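PDB 1NPY: shikimate dehydrogenase-like protein HI_0607 from Haemophilus influenzae, which catalyses the NADP(+)-dependent oxidation of shikimate to 3-dehydroshikimate in vitro, though so weakly that shikimate may not be its biological substrate. Local coordinates for residues Ile57-Met71 / Ala83-Gly95. Residues are numbered along the deposited sequence; the frame is centred on the assembly and turned at random.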
# COMPACT_ATOMS: atom_id res chain seq x y z
N ILE A 57 19.25 13.58 4.91
CA ILE A 57 18.19 13.32 3.94
C ILE A 57 16.87 13.29 4.73
O ILE A 57 16.78 12.67 5.77
CB ILE A 57 18.52 12.00 3.20
CG1 ILE A 57 19.74 12.26 2.31
CG2 ILE A 57 17.30 11.44 2.51
CD1 ILE A 57 20.30 11.08 1.55
N ARG A 58 15.83 13.97 4.25
CA ARG A 58 14.61 14.17 5.02
C ARG A 58 13.67 12.98 5.10
O ARG A 58 13.07 12.71 6.13
CB ARG A 58 13.86 15.32 4.35
CG ARG A 58 12.49 15.62 4.90
CD ARG A 58 12.41 15.84 6.38
NE ARG A 58 11.02 16.00 6.80
CZ ARG A 58 10.59 16.00 8.05
NH1 ARG A 58 11.43 15.79 9.05
NH2 ARG A 58 9.29 16.14 8.31
N GLY A 59 13.56 12.26 3.99
CA GLY A 59 12.49 11.28 3.87
C GLY A 59 12.97 10.14 2.98
O GLY A 59 13.68 10.39 2.03
N CYS A 60 12.63 8.91 3.34
CA CYS A 60 13.00 7.77 2.49
C CYS A 60 11.90 6.70 2.44
O CYS A 60 11.58 6.06 3.45
CB CYS A 60 14.32 7.17 3.01
SG CYS A 60 14.98 5.80 2.01
N ALA A 61 11.39 6.45 1.24
CA ALA A 61 10.49 5.33 1.02
C ALA A 61 11.32 4.06 0.98
O ALA A 61 12.48 4.06 0.57
CB ALA A 61 9.65 5.48 -0.24
N VAL A 62 10.74 2.98 1.49
CA VAL A 62 11.38 1.68 1.56
C VAL A 62 10.51 0.65 0.86
O VAL A 62 9.32 0.48 1.16
CB VAL A 62 11.70 1.27 3.01
CG1 VAL A 62 12.55 0.02 3.06
CG2 VAL A 62 12.40 2.41 3.74
N SER A 63 11.11 -0.02 -0.11
CA SER A 63 10.48 -1.10 -0.85
C SER A 63 11.20 -2.43 -0.64
O SER A 63 12.23 -2.52 0.02
CB SER A 63 10.44 -0.80 -2.34
OG SER A 63 9.51 0.24 -2.62
N MET A 64 10.65 -3.48 -1.22
CA MET A 64 11.33 -4.78 -1.22
C MET A 64 12.75 -4.61 -1.78
O MET A 64 12.93 -3.84 -2.73
CB MET A 64 10.48 -5.76 -2.05
CG MET A 64 9.30 -6.27 -1.24
SD MET A 64 8.56 -7.80 -1.89
CE MET A 64 9.92 -8.97 -1.51
N PRO A 65 13.75 -5.30 -1.25
CA PRO A 65 13.64 -6.24 -0.13
C PRO A 65 14.08 -5.74 1.24
O PRO A 65 14.67 -6.46 2.03
CB PRO A 65 14.62 -7.33 -0.56
CG PRO A 65 15.74 -6.55 -1.15
CD PRO A 65 15.10 -5.36 -1.85
N PHE A 66 13.76 -4.49 1.55
CA PHE A 66 14.31 -3.81 2.71
C PHE A 66 13.29 -3.43 3.77
O PHE A 66 13.67 -2.74 4.71
CB PHE A 66 15.00 -2.52 2.25
CG PHE A 66 16.01 -2.70 1.15
CD1 PHE A 66 17.06 -3.61 1.31
CD2 PHE A 66 15.96 -1.93 0.00
CE1 PHE A 66 18.00 -3.77 0.29
CE2 PHE A 66 16.92 -2.07 -1.00
CZ PHE A 66 17.94 -2.99 -0.84
N LYS A 67 12.02 -3.82 3.64
CA LYS A 67 10.96 -3.29 4.50
C LYS A 67 11.08 -3.83 5.92
O LYS A 67 10.66 -3.17 6.89
CB LYS A 67 9.58 -3.60 3.91
CG LYS A 67 9.24 -2.85 2.63
CD LYS A 67 7.76 -3.07 2.34
CE LYS A 67 7.27 -2.32 1.12
NZ LYS A 67 5.88 -2.79 0.89
N GLU A 68 11.70 -5.00 6.07
CA GLU A 68 12.04 -5.47 7.40
C GLU A 68 13.50 -5.30 7.81
O GLU A 68 13.80 -4.97 8.96
CB GLU A 68 11.63 -6.94 7.57
CG GLU A 68 10.15 -7.18 7.33
CD GLU A 68 9.76 -7.25 5.87
OE1 GLU A 68 10.55 -7.78 5.05
OE2 GLU A 68 8.64 -6.76 5.54
N THR A 69 14.41 -5.51 6.87
CA THR A 69 15.84 -5.35 7.18
C THR A 69 16.28 -3.94 7.54
O THR A 69 17.31 -3.79 8.18
CB THR A 69 16.77 -5.93 6.09
OG1 THR A 69 16.57 -5.27 4.83
CG2 THR A 69 16.48 -7.42 5.84
N CYS A 70 15.53 -2.90 7.13
CA CYS A 70 15.85 -1.56 7.57
C CYS A 70 15.58 -1.32 9.06
O CYS A 70 16.10 -0.37 9.64
CB CYS A 70 15.06 -0.51 6.77
SG CYS A 70 13.29 -0.42 7.07
N MET A 71 14.74 -2.12 9.69
CA MET A 71 14.15 -1.76 10.97
C MET A 71 15.16 -1.64 12.12
O MET A 71 15.01 -0.74 12.95
CB MET A 71 13.00 -2.70 11.30
CG MET A 71 11.85 -2.58 10.30
SD MET A 71 10.41 -3.59 10.63
CE MET A 71 9.87 -3.02 12.15
N ALA A 83 2.05 -2.44 13.36
CA ALA A 83 0.84 -3.21 13.15
C ALA A 83 1.08 -4.42 12.25
O ALA A 83 0.40 -5.44 12.39
CB ALA A 83 -0.24 -2.34 12.56
N ILE A 84 2.08 -4.30 11.37
CA ILE A 84 2.46 -5.36 10.45
C ILE A 84 3.95 -5.68 10.43
O ILE A 84 4.39 -6.46 9.58
CB ILE A 84 1.94 -5.03 9.04
CG1 ILE A 84 2.49 -3.68 8.59
CG2 ILE A 84 0.42 -5.00 8.99
CD1 ILE A 84 2.16 -3.31 7.13
N GLU A 85 4.69 -5.13 11.38
CA GLU A 85 6.14 -5.30 11.52
C GLU A 85 6.87 -5.15 10.18
O GLU A 85 7.66 -5.98 9.75
CB GLU A 85 6.49 -6.58 12.28
CG GLU A 85 5.95 -6.58 13.71
CD GLU A 85 6.42 -5.47 14.65
OE1 GLU A 85 5.76 -5.30 15.70
OE2 GLU A 85 7.42 -4.73 14.42
N SER A 86 6.57 -4.05 9.50
CA SER A 86 7.15 -3.78 8.18
C SER A 86 7.11 -2.27 7.97
O SER A 86 6.06 -1.67 8.22
CB SER A 86 6.29 -4.41 7.09
OG SER A 86 6.92 -4.39 5.82
N VAL A 87 8.18 -1.67 7.45
CA VAL A 87 8.32 -0.24 7.24
C VAL A 87 8.37 0.09 5.76
O VAL A 87 9.12 -0.56 5.01
CB VAL A 87 9.63 0.25 7.89
CG1 VAL A 87 9.94 1.70 7.55
CG2 VAL A 87 9.51 0.13 9.41
N ASN A 88 7.61 1.08 5.32
CA ASN A 88 7.73 1.57 3.94
C ASN A 88 8.06 3.06 3.87
O ASN A 88 8.19 3.64 2.80
CB ASN A 88 6.50 1.20 3.11
CG ASN A 88 5.41 2.25 3.21
OD1 ASN A 88 5.30 2.89 4.26
ND2 ASN A 88 4.62 2.46 2.13
N THR A 89 8.25 3.69 5.02
CA THR A 89 8.48 5.14 5.08
C THR A 89 9.36 5.50 6.26
O THR A 89 9.07 5.07 7.37
CB THR A 89 7.16 5.88 5.33
OG1 THR A 89 6.24 5.52 4.30
CG2 THR A 89 7.37 7.36 5.17
N ILE A 90 10.43 6.27 6.02
CA ILE A 90 11.26 6.81 7.09
C ILE A 90 11.26 8.33 7.00
O ILE A 90 11.45 8.88 5.91
CB ILE A 90 12.70 6.27 6.94
CG1 ILE A 90 12.73 4.75 6.95
CG2 ILE A 90 13.59 6.85 8.02
CD1 ILE A 90 13.97 4.18 6.34
N VAL A 91 11.07 9.00 8.13
CA VAL A 91 11.15 10.44 8.22
C VAL A 91 12.28 10.76 9.20
O VAL A 91 12.30 10.29 10.34
CB VAL A 91 9.86 11.09 8.73
CG1 VAL A 91 9.97 12.62 8.68
CG2 VAL A 91 8.66 10.61 7.95
N ASN A 92 13.22 11.55 8.71
CA ASN A 92 14.35 12.03 9.50
C ASN A 92 14.08 13.36 10.18
O ASN A 92 14.02 14.39 9.53
CB ASN A 92 15.56 12.13 8.59
CG ASN A 92 16.82 12.56 9.32
OD1 ASN A 92 16.84 12.70 10.55
ND2 ASN A 92 17.91 12.64 8.55
N ASP A 93 13.83 13.31 11.48
CA ASP A 93 13.61 14.48 12.32
C ASP A 93 14.92 14.82 13.07
O ASP A 93 15.18 14.25 14.13
CB ASP A 93 12.43 14.17 13.26
CG ASP A 93 11.11 13.91 12.51
OD1 ASP A 93 10.67 14.83 11.78
OD2 ASP A 93 10.47 12.82 12.53
N ASN A 94 15.75 15.69 12.51
CA ASN A 94 17.05 16.06 13.08
C ASN A 94 17.94 14.92 13.54
O ASN A 94 18.57 14.94 14.61
CB ASN A 94 16.89 17.01 14.27
CG ASN A 94 16.04 18.20 13.93
OD1 ASN A 94 16.44 19.07 13.16
ND2 ASN A 94 14.83 18.21 14.47
N GLY A 95 17.99 13.89 12.71
CA GLY A 95 18.78 12.71 12.99
C GLY A 95 18.04 11.57 13.64
O GLY A 95 18.64 10.51 13.77
O HOH W 1 8.33 15.78 10.98
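Cys60 and Ile90 form the hydrogen-bonded pair at the middle of two antiparallel strands, 59-62 and 89-93, of the mixed sheet in the substrate-binding domain. Each backbone N reaches the other's O at 2.8 Å; Asn92 N to Arg58 O and Val62 N to Asn88 O extend the pairing. Beyond the strands, Val87 N bonds to Lys67 O, tying in the loop that carries Lys67.

Charged and polar side chains hold both ends. Val91 CG1 lies over the centre of one face of the Arg58 guanidinium, 3.4 Å above the plane. With CG anti to the backbone N (chi1 174°) and the chain bent at chi2, Arg58 NH1 comes back toward strand 89-93, to Asn92 O and to Asp93 OD1, both at 3.0 Å. OD1 is met from above the carboxylate plane, the two flat groups standing 71° apart, and a water joins it to NH2. Arg58 NE donates a hydrogen bond to Tyr250 O, and Asp93 OD2 makes a salt bridge with Arg98. Asn92 uses both ends of its amide: ND2 donates to Ile57 O at 3.0 Å, while OD1 accepts from Gly95 N in an Asx motif. At the far end Ser86 OG donates to Glu68 OE2 (2.9 Å), on the anti side of the carboxylate but tilted out of its plane.

Apolar contacts run from the strand pair to the loop: Val62 CG2 meets Ile90 CD1 at 3.5 Å, and Val87 is touched by Cys70 SG and, on CG2, by Met71 CG.

Lys67, the inferred proton donor/acceptor, runs extended beside Asn88 with CB and CG against Val87 O. Asn88 OD1 accepts from both Thr89 OG1 and Thr102 N. The backbone bond at Lys67 O and this packing probably help aim the amine toward Asp103, the inferred substrate-binding residue, with which it forms a long, weak ion pair.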